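Local atomic coordinates of acetyltransferase, GNAT family (Streptococcus pneumoniae, PDB entry 2ATR), a protein that probably transfers an acetyl group from acetyl-coenzyme A to an amine of a still unidentified substrate. Residues A[16-21]-A[51-56]; A[41-46]-A[57-62]. All blocks are in the same frame, centred on the assembly; numbering follows the deposited sequence.

Interaction 1: A[16-21]-A[51-56]; sequences LHLYQA and DAVVGL
Helix 12-20 packs here across one face of the central GNAT sheet, where His17, Leu18 and Tyr19 meet the first half of strand 52-61. The short axes of 16-20 and 52-56 pass 8.7 Å apart. Leu18 lays both methyls against the helix-facing side of the strand: CD1 lies 3.4 Å from Leu56 CB, tighter than usual carbon contact, and 3.8 Å from Val53 CG1, while CD2 rests against the backbone between Val54 and Gly55. Those two residues both face Ala47 in a classic beta bulge. Beside this packing, His17 reaches the strand edge-on. Its CG sits between the backbone N and the carbonyl carbon (chi1 71°), which carries the imidazole past Leu18 CG, above one ring face near its rim, and on to the backbone of Val53. NE2 donates to Val53 O at 2.8 Å, with an N-H...O angle of 173° and the oxygen almost in the ring plane, although the nitrogen approaches tilted 33° from the carbonyl plane. Tyr19 meets Leu56 at about a right angle, its OH 3.5 Å from Leu56 CD2; that hydroxyl is hydrogen-bonded to Asp71 on strand 66-74. A proton on NE2 is thus committed to a main-chain acceptor, and this nearly straight bond, the one hydrogen bond between the two segments, probably restrains rotation of the imidazole at the border of largely apolar packing.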
loop_
_atom_site.group_PDB
_atom_site.type_symbol
_atom_site.label_atom_id
_atom_site.label_comp_id
_atom_site.label_asym_id
_atom_site.label_seq_id
_atom_site.Cartn_x
_atom_site.Cartn_y
_atom_site.Cartn_z
ATOM N N LEU A 16 -3.884 5.469 12.680
ATOM C CA LEU A 16 -3.935 6.898 12.312
ATOM C C LEU A 16 -2.580 7.546 12.404
ATOM O O LEU A 16 -2.232 8.373 11.561
ATOM C CB LEU A 16 -4.956 7.657 13.152
ATOM C CG LEU A 16 -5.270 9.109 12.738
ATOM C CD1 LEU A 16 -5.840 9.204 11.335
ATOM C CD2 LEU A 16 -6.221 9.729 13.751
ATOM N N HIS A 17 -1.791 7.162 13.402
ATOM C CA HIS A 17 -0.398 7.632 13.494
ATOM C C HIS A 17 0.428 7.378 12.220
ATOM O O HIS A 17 1.311 8.150 11.865
ATOM C CB HIS A 17 0.310 7.063 14.755
ATOM C CG HIS A 17 0.612 5.596 14.680
ATOM N ND1 HIS A 17 -0.371 4.643 14.763
ATOM C CD2 HIS A 17 1.788 4.929 14.567
ATOM C CE1 HIS A 17 0.179 3.446 14.645
ATOM N NE2 HIS A 17 1.490 3.594 14.540
ATOM N N LEU A 18 0.154 6.280 11.518
ATOM C CA LEU A 18 0.885 6.005 10.265
ATOM C C LEU A 18 0.512 7.038 9.154
ATOM O O LEU A 18 1.371 7.580 8.492
ATOM C CB LEU A 18 0.554 4.592 9.779
ATOM C CG LEU A 18 0.992 3.390 10.626
ATOM C CD1 LEU A 18 0.600 2.082 9.930
ATOM C CD2 LEU A 18 2.439 3.450 10.849
ATOM N N TYR A 19 -0.778 7.252 8.963
ATOM C CA TYR A 19 -1.285 8.236 7.976
ATOM C C TYR A 19 -0.861 9.667 8.359
ATOM O O TYR A 19 -0.340 10.398 7.500
ATOM C CB TYR A 19 -2.793 8.120 7.801
ATOM C CG TYR A 19 -3.230 6.814 7.191
ATOM C CD1 TYR A 19 -3.291 6.643 5.784
ATOM C CD2 TYR A 19 -3.589 5.732 8.011
ATOM C CE1 TYR A 19 -3.702 5.408 5.218
ATOM C CE2 TYR A 19 -3.987 4.521 7.460
ATOM C CZ TYR A 19 -4.039 4.362 6.059
ATOM O OH TYR A 19 -4.446 3.148 5.562
ATOM N N GLN A 20 -1.028 10.044 9.637
ATOM C CA GLN A 20 -0.390 11.288 10.170
ATOM C C GLN A 20 1.085 11.381 9.799
ATOM O O GLN A 20 1.551 12.418 9.354
ATOM C CB GLN A 20 -0.563 11.421 11.705
ATOM C CG GLN A 20 -1.947 11.866 12.083
ATOM C CD GLN A 20 -2.369 11.600 13.538
ATOM O OE1 GLN A 20 -1.733 10.859 14.294
ATOM N NE2 GLN A 20 -3.506 12.179 13.907
ATOM N N ALA A 21 1.821 10.291 9.958
ATOM C CA ALA A 21 3.255 10.273 9.668
ATOM C C ALA A 21 3.565 10.612 8.222
ATOM O O ALA A 21 4.748 10.749 7.843
ATOM C CB ALA A 21 3.826 8.916 10.007
ATOM N N ASP A 51 5.114 -4.665 20.024
ATOM C CA ASP A 51 3.731 -4.220 19.977
ATOM C C ASP A 51 3.577 -2.927 19.175
ATOM O O ASP A 51 2.477 -2.506 18.938
ATOM C CB ASP A 51 3.138 -4.037 21.387
ATOM C CG ASP A 51 3.126 -5.351 22.215
ATOM O OD1 ASP A 51 2.913 -6.442 21.640
ATOM O OD2 ASP A 51 3.327 -5.267 23.448
ATOM N N ALA A 52 4.668 -2.289 18.781
ATOM C CA ALA A 52 4.548 -0.982 18.035
ATOM C C ALA A 52 4.068 -1.193 16.573
ATOM O O ALA A 52 4.703 -1.940 15.885
ATOM C CB ALA A 52 5.914 -0.325 17.998
ATOM N N VAL A 53 2.994 -0.529 16.119
ATOM C CA VAL A 53 2.562 -0.540 14.660
ATOM C C VAL A 53 3.448 0.445 13.869
ATOM O O VAL A 53 3.457 1.645 14.144
ATOM C CB VAL A 53 1.064 -0.206 14.502
ATOM C CG1 VAL A 53 0.609 -0.173 12.975
ATOM C CG2 VAL A 53 0.205 -1.196 15.308
ATOM N N VAL A 54 4.293 -0.076 12.995
ATOM C CA VAL A 54 5.293 0.763 12.307
ATOM C C VAL A 54 5.059 0.847 10.763
ATOM O O VAL A 54 5.712 1.600 10.082
ATOM C CB VAL A 54 6.797 0.471 12.753
ATOM C CG1 VAL A 54 6.890 0.476 14.310
ATOM C CG2 VAL A 54 7.432 -0.852 12.196
ATOM N N GLY A 55 4.112 0.076 10.238
ATOM C CA GLY A 55 3.959 -0.005 8.766
ATOM C C GLY A 55 2.626 -0.598 8.458
ATOM O O GLY A 55 2.055 -1.296 9.311
ATOM N N LEU A 56 2.089 -0.272 7.268
ATOM C CA LEU A 56 0.809 -0.785 6.821
ATOM C C LEU A 56 0.850 -0.958 5.282
ATOM O O LEU A 56 1.514 -0.190 4.590
ATOM C CB LEU A 56 -0.343 0.164 7.255
ATOM C CG LEU A 56 -1.782 0.020 6.729
ATOM C CD1 LEU A 56 -2.816 0.585 7.734
ATOM C CD2 LEU A 56 -1.916 0.724 5.327
#

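Interaction 2: A[41-46]-A[57-62]; sequences SLVIYL and IRLVGD
Val43, Ile44 and Tyr45 pair antiparallel with Leu59, Arg58 and Ile57 in the beta hairpin of strands 43-49 and 52-61, in the middle of the mixed sheet. The short axes run 5.0 Å apart at 173°. Val43-Leu59 and Tyr45-Ile57 are hydrogen-bonded pairs, with Ile44-Arg58 a non-hydrogen-bonded pair between them; Leu59 N to Val43 O, 3.1 Å at 170°, is the straightest bond. Leu59 O, however, accepts from Leu42 N, 2.9 Å away, rather than from Val43 N, so the ladder is irregular where strand 43-49 begins. The Leu42 side chain lies along the partner backbone, CD1 3.5 Å from Val60 C and CG near Gly61 O. On one face, Val43 CG1 touches Leu59 CG at 3.7 Å, the two side chains running alongside each other off the sheet, and Tyr45 CB meets Ile57 CG2. On the other, Ile44 CG1 flanks the aliphatic part of Arg58, 3.8 Å from its CG. That arginine leaves the strand with CG anti to the backbone N and bends at chi3 (77°), bringing NH1 within 3.0 Å of Ser41 OG, near the guanidinium plane. Ser41 OG also bonds Ala37 O, and Arg58 NE forms a salt bridge with Asp71. Helix 33-38 covers Ile44 and Arg58 through Leu38, helix 83-92 packs on Tyr45 and Ile57 from the other face, and strands 2-7 and 66-74 continue the sheet on either side.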
loop_
_atom_site.group_PDB
_atom_site.type_symbol
_atom_site.label_atom_id
_atom_site.label_comp_id
_atom_site.label_asym_id
_atom_site.label_seq_id
_atom_site.Cartn_x
_atom_site.Cartn_y
_atom_site.Cartn_z
ATOM N N SER A 41 -11.692 -2.995 2.054
ATOM C CA SER A 41 -10.462 -3.289 1.369
ATOM C C SER A 41 -10.406 -4.792 1.172
ATOM O O SER A 41 -11.161 -5.517 1.795
ATOM C CB SER A 41 -9.268 -2.828 2.197
ATOM O OG SER A 41 -9.405 -1.435 2.462
ATOM N N LEU A 42 -9.508 -5.233 0.304
ATOM C CA LEU A 42 -9.316 -6.655 0.027
ATOM C C LEU A 42 -8.498 -7.279 1.165
ATOM O O LEU A 42 -8.814 -8.373 1.648
ATOM C CB LEU A 42 -8.571 -6.848 -1.298
ATOM C CG LEU A 42 -9.323 -6.643 -2.612
ATOM C CD1 LEU A 42 -8.289 -6.558 -3.728
ATOM C CD2 LEU A 42 -10.313 -7.819 -2.877
ATOM N N VAL A 43 -7.457 -6.572 1.574
ATOM C CA VAL A 43 -6.499 -7.081 2.531
ATOM C C VAL A 43 -5.734 -5.943 3.189
ATOM O O VAL A 43 -5.453 -4.934 2.555
ATOM C CB VAL A 43 -5.528 -8.095 1.885
ATOM C CG1 VAL A 43 -4.273 -7.438 1.392
ATOM C CG2 VAL A 43 -5.220 -9.210 2.827
ATOM N N ILE A 44 -5.407 -6.122 4.464
ATOM C CA ILE A 44 -4.463 -5.260 5.169
ATOM C C ILE A 44 -3.444 -6.069 5.949
ATOM O O ILE A 44 -3.807 -6.969 6.676
ATOM C CB ILE A 44 -5.199 -4.295 6.105
ATOM C CG1 ILE A 44 -6.128 -3.382 5.320
ATOM C CG2 ILE A 44 -4.221 -3.491 6.922
ATOM C CD1 ILE A 44 -7.222 -2.806 6.139
ATOM N N TYR A 45 -2.174 -5.735 5.787
ATOM C CA TYR A 45 -1.113 -6.244 6.649
ATOM C C TYR A 45 -0.479 -5.102 7.442
ATOM O O TYR A 45 -0.338 -4.005 6.927
ATOM C CB TYR A 45 -0.041 -6.972 5.825
ATOM C CG TYR A 45 -0.463 -8.325 5.278
ATOM C CD1 TYR A 45 0.063 -9.493 5.788
ATOM C CD2 TYR A 45 -1.381 -8.425 4.255
ATOM C CE1 TYR A 45 -0.317 -10.702 5.307
ATOM C CE2 TYR A 45 -1.768 -9.626 3.768
ATOM C CZ TYR A 45 -1.236 -10.770 4.294
ATOM O OH TYR A 45 -1.618 -11.981 3.795
ATOM N N LEU A 46 -0.099 -5.370 8.688
ATOM C CA LEU A 46 0.675 -4.402 9.474
ATOM C C LEU A 46 2.085 -4.899 9.691
ATOM O O LEU A 46 2.311 -6.122 9.721
ATOM C CB LEU A 46 0.037 -4.128 10.837
ATOM C CG LEU A 46 -1.410 -3.678 10.765
ATOM C CD1 LEU A 46 -1.907 -3.447 12.189
ATOM C CD2 LEU A 46 -1.508 -2.378 9.909
ATOM N N ILE A 57 0.179 -1.981 4.786
ATOM C CA ILE A 57 -0.147 -2.074 3.328
ATOM C C ILE A 57 -1.631 -2.336 3.238
ATOM O O ILE A 57 -2.185 -3.044 4.077
ATOM C CB ILE A 57 0.715 -3.098 2.522
ATOM C CG1 ILE A 57 0.406 -3.038 0.963
ATOM C CG2 ILE A 57 0.498 -4.528 3.092
ATOM C CD1 ILE A 57 1.460 -3.863 0.123
ATOM N N ARG A 58 -2.294 -1.700 2.273
ATOM C CA ARG A 58 -3.705 -1.859 2.070
ATOM C C ARG A 58 -3.989 -2.001 0.559
ATOM O O ARG A 58 -3.658 -1.135 -0.276
ATOM C CB ARG A 58 -4.475 -0.654 2.627
ATOM C CG ARG A 58 -5.945 -0.782 2.621
ATOM C CD ARG A 58 -6.604 0.294 3.485
ATOM N NE ARG A 58 -6.651 1.620 2.849
ATOM C CZ ARG A 58 -7.558 2.038 1.971
ATOM N NH1 ARG A 58 -8.491 1.226 1.451
ATOM N NH2 ARG A 58 -7.506 3.288 1.559
ATOM N N LEU A 59 -4.593 -3.125 0.214
ATOM C CA LEU A 59 -4.951 -3.405 -1.188
ATOM C C LEU A 59 -6.427 -3.273 -1.372
ATOM O O LEU A 59 -7.184 -3.594 -0.469
ATOM C CB LEU A 59 -4.523 -4.818 -1.564
ATOM C CG LEU A 59 -3.102 -5.315 -1.344
ATOM C CD1 LEU A 59 -3.008 -6.681 -1.981
ATOM C CD2 LEU A 59 -2.086 -4.398 -1.925
ATOM N N VAL A 60 -6.836 -2.820 -2.562
ATOM C CA VAL A 60 -8.233 -2.598 -2.937
ATOM C C VAL A 60 -8.496 -3.122 -4.360
ATOM O O VAL A 60 -7.547 -3.397 -5.111
ATOM C CB VAL A 60 -8.652 -1.082 -2.879
ATOM C CG1 VAL A 60 -8.499 -0.531 -1.424
ATOM C CG2 VAL A 60 -7.884 -0.246 -3.900
ATOM N N GLY A 61 -9.770 -3.224 -4.730
ATOM C CA GLY A 61 -10.113 -3.706 -6.082
ATOM C C GLY A 61 -11.062 -4.863 -5.982
ATOM O O GLY A 61 -11.634 -5.116 -4.918
ATOM N N ASP A 62 -11.257 -5.567 -7.093
ATOM C CA ASP A 62 -12.222 -6.697 -7.101
ATOM C C ASP A 62 -11.565 -8.014 -6.653
ATOM O O ASP A 62 -12.276 -8.959 -6.294
ATOM C CB ASP A 62 -12.973 -6.801 -8.448
ATOM C CG ASP A 62 -12.041 -7.150 -9.600
ATOM O OD1 ASP A 62 -11.171 -7.998 -9.469
ATOM O OD2 ASP A 62 -12.137 -6.551 -10.636
#

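Interactions 1 and 2 use successive halves of strand 52-61, and their centres lie about 16 Å apart. The helix of interaction 1 covers the same sheet face from which Arg58 of interaction 2 projects, and the two contacts meet there: Leu46 CD2 is 3.8 Å from Gly55 O. Asp71 supplies a polar link, since its OD2 accepts from Tyr19 OH and pairs with Arg58 NE. Interaction 2 builds two central strands, and interaction 1 covers one face of the second. On the opposite face, Tyr45 and Ile57 meet later turns of helix 83-92, whose start carries the glycine-rich motif that in GNAT enzymes binds the acetyl-CoA pyrophosphate; interaction 2 thus probably backs that helix rather than the site itself.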